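Local coordinates for protein TBC1 domain family member 22A (Homo sapiens, PDB 2QFZ) that probably acts, through its Rab-GAP TBC domain, as a GTPase-activating protein for Rab-family GTPases, and forms homodimers, at residues Cys185-Glu188 and Ala189-Trp193; Thr263-Leu266 and Trp267-Gln271; Leu198-Gly201 and Ile202-Asn205; Ser49-Lys53 and Pro54-Met58; Asp103-Arg106 and Gln107-Asp111. All blocks are in the same frame, centred on the assembly; numbering follows the deposited sequence. Where two conformers were deposited one is given.

Contact 1 (Cys185-Glu188 and Ala189-Trp193); sequences CNIE and ADTYW
The hydroxyl of Thr191 reaches back one helical turn to the carbonyl of Ile187, with OG1 2.8 Å from Ile187 O. Chi1 of -60° sets OG1 opposite the carbonyl carbon and beside the backbone N, which is the position from which it can bend back along the helix. The same oxygen also accepts Thr191 N at 2.9 Å, so two donors of one residue hold it, and they come from opposite faces of the carbonyl plane. OG1 stands above that plane, 38° out of it, while the amide N is less tilted. Beside this pair, the Ile187 side chain runs at a slant to that of Thr191, its CG2 lying 3.9 Å from Thr191 OG1.

Asp190 also folds back, bringing OD1 to 3.1 Å from Asn186 O, but both are acceptors and no bond results. Its carboxylate is instead satisfied by a salt bridge to Lys61 and hydrogen bonds from Tyr66 and Gln82. Glu188, with CG opposite its own N (chi1 172°), stretches away from the turn to Arg132 and Tyr85.

The i to i+4 backbone bonds, such as Asp190 N to Asn186 O at 3.0 Å, and the threonine back-bond are typical of α-helices in general; here the helix is 181-200 of the all-helical TBC domain, packed against helices 74-91, 124-140 and 150-162.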
loop_
_atom_site.group_PDB
_atom_site.type_symbol
_atom_site.label_atom_id
_atom_site.label_comp_id
_atom_site.label_asym_id
_atom_site.label_seq_id
_atom_site.Cartn_x
_atom_site.Cartn_y
_atom_site.Cartn_z
ATOM N N CYS A 185 6.765 -5.189 -19.698
ATOM C CA CYS A 185 5.308 -5.129 -19.960
ATOM C C CYS A 185 4.497 -6.078 -19.094
ATOM O O CYS A 185 3.364 -5.741 -18.710
ATOM C CB CYS A 185 4.959 -5.459 -21.414
ATOM S SG CYS A 185 5.679 -4.354 -22.551
ATOM N N ASN A 186 5.044 -7.277 -18.862
ATOM C CA ASN A 186 4.394 -8.278 -18.012
ATOM C C ASN A 186 4.287 -7.809 -16.552
ATOM O O ASN A 186 3.242 -7.954 -15.927
ATOM C CB ASN A 186 5.112 -9.604 -18.067
ATOM C CG ASN A 186 4.790 -10.400 -19.339
ATOM O OD1 ASN A 186 3.984 -9.984 -20.188
ATOM N ND2 ASN A 186 5.416 -11.543 -19.461
ATOM N N ILE A 187 5.367 -7.234 -16.054
ATOM C CA ILE A 187 5.396 -6.590 -14.755
ATOM C C ILE A 187 4.371 -5.477 -14.633
ATOM O O ILE A 187 3.710 -5.385 -13.622
ATOM C CB ILE A 187 6.797 -6.031 -14.416
ATOM C CG1 ILE A 187 7.784 -7.180 -14.189
ATOM C CG2 ILE A 187 6.735 -5.140 -13.160
ATOM C CD1 ILE A 187 9.255 -6.740 -14.149
ATOM N N GLU A 188 4.247 -4.645 -15.671
ATOM C CA GLU A 188 3.300 -3.552 -15.708
ATOM C C GLU A 188 1.863 -4.049 -15.603
ATOM O O GLU A 188 1.056 -3.462 -14.817
ATOM C CB GLU A 188 3.509 -2.644 -16.952
ATOM C CG GLU A 188 2.417 -1.594 -17.141
ATOM C CD GLU A 188 2.558 -0.716 -18.382
ATOM O OE1 GLU A 188 3.626 -0.671 -18.953
ATOM O OE2 GLU A 188 1.583 -0.025 -18.758
ATOM N N ALA A 189 1.532 -5.123 -16.348
ATOM C CA ALA A 189 0.192 -5.741 -16.272
ATOM C C ALA A 189 -0.090 -6.276 -14.866
ATOM O O ALA A 189 -1.150 -6.050 -14.320
ATOM C CB ALA A 189 0.035 -6.915 -17.295
ATOM N N ASP A 190 0.861 -7.021 -14.321
ATOM C CA ASP A 190 0.762 -7.582 -12.956
ATOM C C ASP A 190 0.522 -6.457 -11.929
ATOM O O ASP A 190 -0.362 -6.535 -11.068
ATOM C CB ASP A 190 2.057 -8.367 -12.620
ATOM C CG ASP A 190 2.253 -9.641 -13.504
ATOM O OD1 ASP A 190 1.374 -9.965 -14.401
ATOM O OD2 ASP A 190 3.277 -10.353 -13.266
ATOM N N THR A 191 1.278 -5.385 -12.078
ATOM C CA THR A 191 1.177 -4.215 -11.194
ATOM C C THR A 191 -0.212 -3.574 -11.287
ATOM O O THR A 191 -0.854 -3.273 -10.236
ATOM C CB THR A 191 2.278 -3.224 -11.492
ATOM O OG1 THR A 191 3.527 -3.861 -11.276
ATOM C CG2 THR A 191 2.196 -1.964 -10.585
ATOM N N TYR A 192 -0.716 -3.418 -12.510
ATOM C CA TYR A 192 -2.093 -2.871 -12.713
ATOM C C TYR A 192 -3.148 -3.743 -12.031
ATOM O O TYR A 192 -4.023 -3.217 -11.342
ATOM C CB TYR A 192 -2.425 -2.666 -14.211
ATOM C CG TYR A 192 -3.850 -2.212 -14.501
ATOM C CD1 TYR A 192 -4.186 -0.849 -14.571
ATOM C CD2 TYR A 192 -4.866 -3.138 -14.684
ATOM C CE1 TYR A 192 -5.466 -0.451 -14.812
ATOM C CE2 TYR A 192 -6.165 -2.723 -14.915
ATOM C CZ TYR A 192 -6.454 -1.389 -14.977
ATOM O OH TYR A 192 -7.751 -1.004 -15.229
ATOM N N TRP A 193 -3.118 -5.057 -12.260
ATOM C CA TRP A 193 -4.194 -5.900 -11.733
ATOM C C TRP A 193 -4.181 -5.991 -10.215
ATOM O O TRP A 193 -5.227 -5.992 -9.585
ATOM C CB TRP A 193 -4.185 -7.301 -12.370
ATOM C CG TRP A 193 -4.589 -7.305 -13.821
ATOM C CD1 TRP A 193 -3.800 -7.636 -14.881
ATOM C CD2 TRP A 193 -5.867 -6.936 -14.376
ATOM N NE1 TRP A 193 -4.495 -7.543 -16.035
ATOM C CE2 TRP A 193 -5.767 -7.093 -15.765
ATOM C CE3 TRP A 193 -7.084 -6.498 -13.827
ATOM C CZ2 TRP A 193 -6.846 -6.821 -16.644
ATOM C CZ3 TRP A 193 -8.169 -6.235 -14.700
ATOM C CH2 TRP A 193 -8.034 -6.401 -16.087
#

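Contact 2 (Thr263-Leu266 and Trp267-Gln271); sequences TIRL and WDTYQ
Arg265 and Thr269 meet through a bond from NH1 to OG1 of 2.9 Å, and the hydroxyl oxygen lies only 2° out of the guanidinium plane. A bend at chi2 (53°) turns the arginine toward it. Thr269 OG1 is also bonded to Trp48 O, so it both accepts and donates. Asp268 OD2 sits 4.4 Å from Arg265 NH1, too far and too far off the guanidinium plane for more than a long-range attraction of charges. The carboxylate is satisfied by Arg56, Trp60 and the amide of Ile51.

In the backbone, Trp267 N gives to Thr263 O at 2.8 Å and Tyr270 N to Leu266 O at 3.0 Å. Trp267 NE1, by contrast, is buried with no partner in the model, and has Thr263 CG2 at 3.5 Å. That methyl makes a CH-pi contact over the five-membered ring, 3.7 Å from its centroid.

Helix 260-270 is packed among helices 150-162, 276-291 and 319-335: Leu266 meets Val284 and Ile322, while Trp267 packs on Pro156 and meets Phe277 edge-to-face.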
loop_
_atom_site.group_PDB
_atom_site.type_symbol
_atom_site.label_atom_id
_atom_site.label_comp_id
_atom_site.label_asym_id
_atom_site.label_seq_id
_atom_site.Cartn_x
_atom_site.Cartn_y
_atom_site.Cartn_z
ATOM N N THR A 263 6.699 -0.065 3.980
ATOM C CA THR A 263 5.351 -0.212 3.379
ATOM C C THR A 263 5.249 -1.672 2.812
ATOM O O THR A 263 4.245 -2.352 2.975
ATOM C CB THR A 263 5.124 0.839 2.265
ATOM O OG1 THR A 263 5.062 2.176 2.823
ATOM C CG2 THR A 263 3.818 0.547 1.404
ATOM N N ILE A 264 6.330 -2.160 2.211
ATOM C CA ILE A 264 6.321 -3.499 1.618
ATOM C C ILE A 264 6.058 -4.526 2.713
ATOM O O ILE A 264 5.204 -5.381 2.585
ATOM C CB ILE A 264 7.637 -3.782 0.778
ATOM C CG1 ILE A 264 7.578 -2.970 -0.483
ATOM C CG2 ILE A 264 7.806 -5.306 0.511
ATOM C CD1 ILE A 264 8.899 -2.866 -1.317
ATOM N N ARG A 265 6.751 -4.406 3.842
ATOM C CA ARG A 265 6.524 -5.310 4.940
ATOM C C ARG A 265 5.082 -5.271 5.537
ATOM O O ARG A 265 4.424 -6.317 5.753
ATOM C CB ARG A 265 7.595 -5.073 6.003
ATOM C CG ARG A 265 7.452 -5.877 7.250
ATOM C CD ARG A 265 7.325 -7.400 7.025
ATOM N NE ARG A 265 7.001 -8.004 8.285
ATOM C CZ ARG A 265 5.781 -8.219 8.748
ATOM N NH1 ARG A 265 4.690 -7.968 8.022
ATOM N NH2 ARG A 265 5.643 -8.731 9.964
ATOM N N LEU A 266 4.631 -4.061 5.815
ATOM C CA LEU A 266 3.280 -3.748 6.209
ATOM C C LEU A 266 2.248 -4.397 5.272
ATOM O O LEU A 266 1.264 -5.005 5.749
ATOM C CB LEU A 266 3.123 -2.225 6.211
ATOM C CG LEU A 266 2.227 -1.484 7.218
ATOM C CD1 LEU A 266 2.675 -1.643 8.662
ATOM C CD2 LEU A 266 2.150 0.057 6.828
ATOM N N TRP A 267 2.479 -4.327 3.954
ATOM C CA TRP A 267 1.480 -4.879 3.004
ATOM C C TRP A 267 1.455 -6.415 2.981
ATOM O O TRP A 267 0.424 -6.961 2.597
ATOM C CB TRP A 267 1.595 -4.278 1.580
ATOM C CG TRP A 267 1.162 -2.833 1.476
ATOM C CD1 TRP A 267 0.975 -1.942 2.492
ATOM C CD2 TRP A 267 0.912 -2.112 0.275
ATOM N NE1 TRP A 267 0.609 -0.706 1.985
ATOM C CE2 TRP A 267 0.570 -0.799 0.626
ATOM C CE3 TRP A 267 0.905 -2.466 -1.077
ATOM C CZ2 TRP A 267 0.242 0.159 -0.324
ATOM C CZ3 TRP A 267 0.588 -1.506 -2.011
ATOM C CH2 TRP A 267 0.281 -0.226 -1.646
ATOM N N ASP A 268 2.540 -7.103 3.432
ATOM C CA ASP A 268 2.525 -8.563 3.664
ATOM C C ASP A 268 1.354 -8.907 4.603
ATOM O O ASP A 268 0.516 -9.780 4.336
ATOM C CB ASP A 268 3.797 -9.084 4.326
ATOM C CG ASP A 268 5.009 -9.077 3.438
ATOM O OD1 ASP A 268 4.948 -8.847 2.212
ATOM O OD2 ASP A 268 6.094 -9.290 4.016
ATOM N N THR A 269 1.287 -8.189 5.714
ATOM C CA THR A 269 0.245 -8.403 6.689
ATOM C C THR A 269 -1.108 -7.909 6.242
ATOM O O THR A 269 -2.113 -8.588 6.493
ATOM C CB THR A 269 0.629 -7.745 8.012
ATOM O OG1 THR A 269 1.881 -8.289 8.395
ATOM C CG2 THR A 269 -0.416 -8.055 9.113
ATOM N N TYR A 270 -1.170 -6.726 5.602
ATOM C CA TYR A 270 -2.458 -6.273 5.037
ATOM C C TYR A 270 -3.113 -7.305 4.115
ATOM O O TYR A 270 -4.339 -7.446 4.105
ATOM C CB TYR A 270 -2.378 -4.925 4.306
ATOM C CG TYR A 270 -2.202 -3.699 5.189
ATOM C CD1 TYR A 270 -2.199 -3.790 6.568
ATOM C CD2 TYR A 270 -2.045 -2.442 4.630
ATOM C CE1 TYR A 270 -2.038 -2.670 7.361
ATOM C CE2 TYR A 270 -1.874 -1.309 5.416
ATOM C CZ TYR A 270 -1.871 -1.442 6.780
ATOM O OH TYR A 270 -1.709 -0.382 7.572
ATOM N N GLN A 271 -2.314 -7.990 3.316
ATOM C CA GLN A 271 -2.843 -8.983 2.367
ATOM C C GLN A 271 -3.197 -10.337 3.045
ATOM O O GLN A 271 -3.832 -11.169 2.446
ATOM C CB GLN A 271 -1.841 -9.173 1.218
ATOM C CG GLN A 271 -2.137 -8.259 0.066
ATOM C CD GLN A 271 -0.996 -8.053 -0.835
ATOM O OE1 GLN A 271 0.144 -8.053 -0.393
ATOM N NE2 GLN A 271 -1.275 -7.832 -2.119
#

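Contact 3 (Leu198-Gly201 and Ile202-Asn205); sequences LLDG and IQDN
Ile202 packs its far methyl against Leu198, just where helix 181-200 gives way to a loop. At its base, CB lies beside the preceding peptide, and the CG2 branch turns back over that group, 3.3 Å from Gly201 O. The other branch starts from CG1, which chi1 of 64° places between the backbone N and the carbonyl carbon, and there it is 3.8 Å from Leu199 O. At the tip, CD1 meets Leu198 CD2 at 3.5 Å, the closest approach of the two side chains.

The backbone supports this position: Ile202 N bonds to Leu199 O at 3.0 Å, an i to i-3 link whose donor stands 64° out of the carbonyl plane. Next along the chain, Gln203 NE2 bonds to Asp200 O at 3.2 Å, lying on a lone pair in the carbonyl plane and using an N-H in its own amide plane.

The contact is therefore divided: isoleucine on leucine forms the buried half, while on the exposed half the Gln203 amide and, weakly, a water occupy the Asp200 carbonyl, the water also accepting from Gln203 N in the loop.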
loop_
_atom_site.group_PDB
_atom_site.type_symbol
_atom_site.label_atom_id
_atom_site.label_comp_id
_atom_site.label_asym_id
_atom_site.label_seq_id
_atom_site.Cartn_x
_atom_site.Cartn_y
_atom_site.Cartn_z
ATOM N N LEU A 198 -6.333 -4.188 -4.730
ATOM C CA LEU A 198 -6.206 -3.297 -3.576
ATOM C C LEU A 198 -7.279 -2.184 -3.598
ATOM O O LEU A 198 -7.978 -1.983 -2.631
ATOM C CB LEU A 198 -4.818 -2.684 -3.567
ATOM C CG LEU A 198 -4.388 -1.847 -2.340
ATOM C CD1 LEU A 198 -2.879 -1.491 -2.416
ATOM C CD2 LEU A 198 -5.177 -0.540 -2.227
ATOM N N LEU A 199 -7.420 -1.482 -4.715
ATOM C CA LEU A 199 -8.353 -0.366 -4.794
ATOM C C LEU A 199 -9.817 -0.757 -4.733
ATOM O O LEU A 199 -10.636 0.009 -4.202
ATOM C CB LEU A 199 -8.087 0.479 -6.036
ATOM C CG LEU A 199 -6.787 1.272 -5.981
ATOM C CD1 LEU A 199 -6.302 1.632 -7.379
ATOM C CD2 LEU A 199 -7.031 2.536 -5.158
ATOM N N ASP A 200 -10.160 -1.932 -5.269
ATOM C CA ASP A 200 -11.510 -2.466 -5.164
ATOM C C ASP A 200 -11.998 -2.738 -3.714
ATOM O O ASP A 200 -13.200 -2.827 -3.496
ATOM C CB ASP A 200 -11.668 -3.765 -5.981
ATOM C CG ASP A 200 -11.746 -3.521 -7.491
ATOM O OD1 ASP A 200 -12.118 -2.372 -7.938
ATOM O OD2 ASP A 200 -11.426 -4.499 -8.235
ATOM N N GLY A 201 -11.094 -2.882 -2.741
ATOM C CA GLY A 201 -11.510 -2.928 -1.341
ATOM C C GLY A 201 -11.590 -1.577 -0.633
ATOM O O GLY A 201 -11.995 -1.510 0.527
ATOM N N ILE A 202 -11.181 -0.496 -1.285
ATOM C CA ILE A 202 -11.277 0.865 -0.642
ATOM C C ILE A 202 -11.928 1.876 -1.578
ATOM O O ILE A 202 -11.498 3.034 -1.713
ATOM C CB ILE A 202 -9.896 1.355 -0.093
ATOM C CG1 ILE A 202 -8.854 1.547 -1.238
ATOM C CG2 ILE A 202 -9.376 0.396 0.997
ATOM C CD1 ILE A 202 -7.421 1.791 -0.784
ATOM N N GLN A 203 -13.014 1.433 -2.198
ATOM C CA GLN A 203 -13.649 2.164 -3.315
ATOM C C GLN A 203 -14.119 3.557 -2.961
ATOM O O GLN A 203 -14.015 4.462 -3.777
ATOM C CB GLN A 203 -14.858 1.383 -3.851
ATOM C CG GLN A 203 -14.463 0.135 -4.484
ATOM C CD GLN A 203 -15.511 -0.445 -5.383
ATOM O OE1 GLN A 203 -16.263 0.278 -6.047
ATOM N NE2 GLN A 203 -15.564 -1.760 -5.422
ATOM N N ASP A 204 -14.641 3.706 -1.747
ATOM C CA ASP A 204 -15.188 4.994 -1.277
ATOM C C ASP A 204 -14.113 6.043 -0.904
ATOM O O ASP A 204 -14.429 7.215 -0.701
ATOM C CB ASP A 204 -16.140 4.762 -0.083
ATOM C CG ASP A 204 -15.489 3.994 1.060
ATOM O OD1 ASP A 204 -14.383 3.414 0.878
ATOM O OD2 ASP A 204 -16.106 3.942 2.153
ATOM N N ASN A 205 -12.856 5.611 -0.817
ATOM C CA ASN A 205 -11.731 6.545 -0.554
ATOM C C ASN A 205 -11.505 7.554 -1.642
ATOM O O ASN A 205 -10.922 8.597 -1.378
ATOM C CB ASN A 205 -10.405 5.786 -0.331
ATOM C CG ASN A 205 -10.307 5.175 1.037
ATOM O OD1 ASN A 205 -11.288 5.129 1.763
ATOM N ND2 ASN A 205 -9.111 4.716 1.403
HETATM O O HOH W 1 -15.031 -0.949 -1.266
#

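Contact 4 (Ser49-Lys53 and Pro54-Met58); sequences SGIPK and PVRPM
Lys53 O accepts from Arg56 N at 3.1 Å, with a nearly straight N-H···O angle of 163°, and this bond closes the turn that starts helix 56-63. The motif is a short 3-10 turn at Lys53 to Val55 running into an α-helix, with Val55 at the N-cap. Val55 N makes the bond before it, to Pro52 O, also at 3.1 Å. Both links are i to i-3, and in both the donor stands above the carbonyl plane. Pro57 has no N-H to give, and its CD rests 3.5 Å from Lys53 O.

Apolar contacts flank the turn. Val55 CG2 touches two residues, Ile51 CG2 at 3.9 Å and Pro52 CD at 4.0 Å. Against helix 25-34, Pro52 and Val55 both pack on Phe29.

Arg56 leaves the helix with CG opposite the backbone N, then bends at chi3 (-88°), which brings its flat end back over the chain before the turn. Its polar end is held by the salt bridge from NE to Asp268. One face of the guanidinium lies over the Ile51 carbonyl: NH2 is 3.3 Å from Ile51 O, yet the angle is too poor for a hydrogen bond, and the oxygen sits 3.2 Å above the guanidinium plane.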
loop_
_atom_site.group_PDB
_atom_site.type_symbol
_atom_site.label_atom_id
_atom_site.label_comp_id
_atom_site.label_asym_id
_atom_site.label_seq_id
_atom_site.Cartn_x
_atom_site.Cartn_y
_atom_site.Cartn_z
ATOM N N SER A 49 3.362 -12.746 9.457
ATOM C CA SER A 49 4.596 -12.451 10.124
ATOM C C SER A 49 5.683 -12.023 9.157
ATOM O O SER A 49 6.837 -11.923 9.545
ATOM C CB SER A 49 5.009 -13.657 10.980
ATOM O OG SER A 49 3.949 -14.045 11.893
ATOM N N GLY A 50 5.303 -11.725 7.903
ATOM C CA GLY A 50 6.241 -11.241 6.881
ATOM C C GLY A 50 6.579 -12.349 5.888
ATOM O O GLY A 50 6.619 -13.504 6.269
ATOM N N ILE A 51 6.835 -12.002 4.629
ATOM C CA ILE A 51 7.075 -13.007 3.565
ATOM C C ILE A 51 8.506 -12.886 3.112
ATOM O O ILE A 51 8.921 -11.799 2.756
ATOM C CB ILE A 51 6.159 -12.743 2.346
ATOM C CG1 ILE A 51 4.699 -12.672 2.793
ATOM C CG2 ILE A 51 6.346 -13.797 1.214
ATOM C CD1 ILE A 51 3.745 -12.100 1.764
ATOM N N PRO A 52 9.265 -14.016 3.074
ATOM C CA PRO A 52 10.611 -13.948 2.553
ATOM C C PRO A 52 10.646 -13.436 1.128
ATOM O O PRO A 52 9.826 -13.856 0.304
ATOM C CB PRO A 52 11.080 -15.410 2.575
ATOM C CG PRO A 52 10.243 -16.073 3.489
ATOM C CD PRO A 52 8.912 -15.378 3.473
ATOM N N LYS A 53 11.604 -12.563 0.840
ATOM C CA LYS A 53 11.693 -11.859 -0.440
ATOM C C LYS A 53 11.599 -12.743 -1.707
ATOM O O LYS A 53 10.872 -12.383 -2.644
ATOM C CB LYS A 53 12.940 -10.985 -0.446
ATOM C CG LYS A 53 13.258 -10.343 -1.766
ATOM C CD LYS A 53 14.459 -9.400 -1.653
ATOM C CE LYS A 53 14.099 -8.082 -0.946
ATOM N NZ LYS A 53 14.728 -6.894 -1.640
ATOM N N PRO A 54 12.315 -13.888 -1.746
ATOM C CA PRO A 54 12.236 -14.835 -2.883
ATOM C C PRO A 54 10.827 -15.311 -3.295
ATOM O O PRO A 54 10.559 -15.554 -4.480
ATOM C CB PRO A 54 13.084 -16.037 -2.390
ATOM C CG PRO A 54 14.083 -15.397 -1.476
ATOM C CD PRO A 54 13.284 -14.359 -0.736
ATOM N N VAL A 55 9.929 -15.439 -2.340
ATOM C CA VAL A 55 8.571 -15.868 -2.641
ATOM C C VAL A 55 7.526 -14.746 -2.535
ATOM O O VAL A 55 6.318 -15.001 -2.675
ATOM C CB VAL A 55 8.197 -17.088 -1.757
ATOM C CG1 VAL A 55 9.043 -18.275 -2.156
ATOM C CG2 VAL A 55 8.362 -16.778 -0.257
ATOM N N ARG A 56 7.968 -13.491 -2.324
ATOM C CA ARG A 56 7.012 -12.414 -2.111
ATOM C C ARG A 56 6.176 -12.109 -3.359
ATOM O O ARG A 56 4.976 -12.046 -3.258
ATOM C CB ARG A 56 7.652 -11.137 -1.496
ATOM C CG ARG A 56 6.679 -10.055 -1.197
ATOM C CD ARG A 56 7.373 -8.781 -0.673
ATOM N NE ARG A 56 7.556 -8.779 0.777
ATOM C CZ ARG A 56 8.691 -8.510 1.420
ATOM N NH1 ARG A 56 9.807 -8.268 0.767
ATOM N NH2 ARG A 56 8.704 -8.519 2.747
ATOM N N PRO A 57 6.800 -11.967 -4.546
ATOM C CA PRO A 57 5.987 -11.726 -5.723
ATOM C C PRO A 57 4.847 -12.733 -5.950
ATOM O O PRO A 57 3.710 -12.312 -6.165
ATOM C CB PRO A 57 7.020 -11.776 -6.875
ATOM C CG PRO A 57 8.308 -11.324 -6.165
ATOM C CD PRO A 57 8.230 -12.054 -4.885
ATOM N N MET A 58 5.123 -14.034 -5.950
ATOM C CA MET A 58 4.016 -15.006 -6.165
ATOM C C MET A 58 3.030 -15.053 -4.971
ATOM O O MET A 58 1.830 -15.283 -5.158
ATOM C CB MET A 58 4.592 -16.397 -6.427
ATOM C CG MET A 58 3.566 -17.521 -6.694
ATOM S SD MET A 58 2.319 -17.224 -7.990
ATOM C CE MET A 58 3.372 -17.033 -9.452
#

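Contact 5 (Asp103-Arg106 and Gln107-Asp111); sequences DTYR and QIHID
Thr104 and Ile108 lie side by side and point the same way, one turn apart on helix 102-111, and their methyls meet at 3.9 Å between Thr104 CG2 and Ile108 CD1. This is the packed side: Ile108 is the buried residue of the contact, and CD1 also comes within 3.4 Å of Thr104 O. Tyr146 covers both side chains, and Thr104 reaches Ala138 of helix 124-140 as well.

The neighbouring flank is also close, but aromatic. Tyr105 has CG opposite its backbone N (chi1 177°), which carries the ring along the helix to His109, where Tyr105 OH comes 3.2 Å from His109 CD2. The rings meet at a slant, their planes 57° apart and centroids 5.3 Å apart. Tyr105 OH has its hydrogen bond with Glu131.

Ile108 and Asp111, in the last turn of helix 102-111, and Arg114 just beyond it have the spacing of the IxxDxxR motif of TBC domains; in relatives the arginine of that motif is the catalytic finger, and Arg114 is probably its counterpart. Asp111 is bonded to Tyr146 and makes a weak, long ion pair with Arg114.

The exposed side is looser. Asp103 and Gln107 bring OD2 and NE2 only to 3.7 Å, with their flat groups 26° apart and no bond formed between them. There the backbone carries the link, from Gln107 N to Asp103 O at 3.2 Å.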
loop_
_atom_site.group_PDB
_atom_site.type_symbol
_atom_site.label_atom_id
_atom_site.label_comp_id
_atom_site.label_asym_id
_atom_site.label_seq_id
_atom_site.Cartn_x
_atom_site.Cartn_y
_atom_site.Cartn_z
ATOM N N ASP A 103 -7.064 16.470 -19.253
ATOM C CA ASP A 103 -6.909 16.997 -17.906
ATOM C C ASP A 103 -6.502 15.911 -16.885
ATOM O O ASP A 103 -5.781 16.194 -15.930
ATOM C CB ASP A 103 -8.211 17.669 -17.460
ATOM C CG ASP A 103 -8.077 18.342 -16.115
ATOM O OD1 ASP A 103 -7.142 19.161 -15.957
ATOM O OD2 ASP A 103 -8.889 18.038 -15.212
ATOM N N THR A 104 -6.969 14.683 -17.091
ATOM C CA THR A 104 -6.496 13.544 -16.312
ATOM C C THR A 104 -5.001 13.311 -16.543
ATOM O O THR A 104 -4.237 13.111 -15.573
ATOM C CB THR A 104 -7.294 12.259 -16.640
ATOM O OG1 THR A 104 -8.680 12.471 -16.346
ATOM C CG2 THR A 104 -6.806 11.092 -15.833
ATOM N N TYR A 105 -4.560 13.353 -17.803
ATOM C CA TYR A 105 -3.147 13.093 -18.084
ATOM C C TYR A 105 -2.217 14.203 -17.542
ATOM O O TYR A 105 -1.099 13.914 -17.093
ATOM C CB TYR A 105 -2.860 12.837 -19.580
ATOM C CG TYR A 105 -1.375 12.643 -19.806
ATOM C CD1 TYR A 105 -0.712 11.538 -19.268
ATOM C CD2 TYR A 105 -0.621 13.592 -20.479
ATOM C CE1 TYR A 105 0.676 11.360 -19.437
ATOM C CE2 TYR A 105 0.774 13.421 -20.660
ATOM C CZ TYR A 105 1.414 12.311 -20.135
ATOM O OH TYR A 105 2.793 12.151 -20.306
ATOM N N ARG A 106 -2.678 15.456 -17.602
ATOM C CA ARG A 106 -1.864 16.579 -17.118
ATOM C C ARG A 106 -1.668 16.486 -15.620
ATOM O O ARG A 106 -0.542 16.687 -15.137
ATOM C CB ARG A 106 -2.464 17.952 -17.476
ATOM C CG ARG A 106 -1.469 19.117 -17.212
ATOM C CD ARG A 106 -2.085 20.522 -17.421
ATOM N NE ARG A 106 -1.051 21.568 -17.320
ATOM C CZ ARG A 106 -0.776 22.283 -16.226
ATOM N NH1 ARG A 106 -1.455 22.101 -15.097
ATOM N NH2 ARG A 106 0.193 23.191 -16.258
ATOM N N GLN A 107 -2.742 16.184 -14.875
ATOM C CA GLN A 107 -2.599 15.932 -13.435
ATOM C C GLN A 107 -1.557 14.828 -13.142
ATOM O O GLN A 107 -0.688 14.986 -12.253
ATOM C CB GLN A 107 -3.957 15.591 -12.809
ATOM C CG GLN A 107 -4.900 16.798 -12.628
ATOM C CD GLN A 107 -6.150 16.437 -11.839
ATOM O OE1 GLN A 107 -6.151 16.473 -10.598
ATOM N NE2 GLN A 107 -7.216 16.060 -12.553
ATOM N N ILE A 108 -1.609 13.726 -13.899
ATOM C CA ILE A 108 -0.688 12.591 -13.678
ATOM C C ILE A 108 0.755 12.971 -14.045
ATOM O O ILE A 108 1.690 12.574 -13.348
ATOM C CB ILE A 108 -1.136 11.299 -14.442
ATOM C CG1 ILE A 108 -2.472 10.795 -13.906
ATOM C CG2 ILE A 108 -0.036 10.210 -14.396
ATOM C CD1 ILE A 108 -3.274 9.882 -14.888
ATOM N N HIS A 109 0.917 13.759 -15.112
ATOM C CA HIS A 109 2.254 14.219 -15.583
ATOM C C HIS A 109 2.943 15.149 -14.594
ATOM O O HIS A 109 4.168 15.225 -14.556
ATOM C CB HIS A 109 2.127 14.939 -16.944
ATOM C CG HIS A 109 3.389 14.943 -17.769
ATOM N ND1 HIS A 109 4.653 14.883 -17.216
ATOM C CD2 HIS A 109 3.572 15.020 -19.111
ATOM C CE1 HIS A 109 5.558 14.914 -18.180
ATOM N NE2 HIS A 109 4.929 14.992 -19.340
ATOM N N ILE A 110 2.163 15.865 -13.790
ATOM C CA ILE A 110 2.714 16.763 -12.773
ATOM C C ILE A 110 3.147 16.029 -11.506
ATOM O O ILE A 110 4.191 16.335 -10.920
ATOM C CB ILE A 110 1.691 17.848 -12.410
ATOM C CG1 ILE A 110 1.561 18.835 -13.584
ATOM C CG2 ILE A 110 2.096 18.586 -11.115
ATOM C CD1 ILE A 110 0.221 19.566 -13.623
ATOM N N ASP A 111 2.336 15.072 -11.084
ATOM C CA ASP A 111 2.582 14.312 -9.857
ATOM C C ASP A 111 3.663 13.259 -10.002
ATOM O O ASP A 111 4.538 13.184 -9.150
ATOM C CB ASP A 111 1.303 13.619 -9.384
ATOM C CG ASP A 111 0.237 14.609 -8.887
ATOM O OD1 ASP A 111 0.547 15.821 -8.725
ATOM O OD2 ASP A 111 -0.906 14.157 -8.681
#

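In the fold
Along the chain the order is contact 4, contact 5, contact 1, contact 3, contact 2, all within one helical TBC domain. Contacts 1 and 3 share helix 181-200, their centres about 19 Å apart. Contact 2, on helix 260-270, lies nearest the centre of the chain and touches two others. Trp267 CH2 packs on Leu198 CD1 of contact 3 at 3.5 Å. Asp268 OD1 makes a salt bridge with Arg56 NE of contact 4 at 3.0 Å, joining segments over 200 residues apart in sequence. Contact 5 touches none of them and has its centre about 33 Å from that of contact 4, across the chain's centre, so the helix leading to the probable arginine finger lies far from that polar junction.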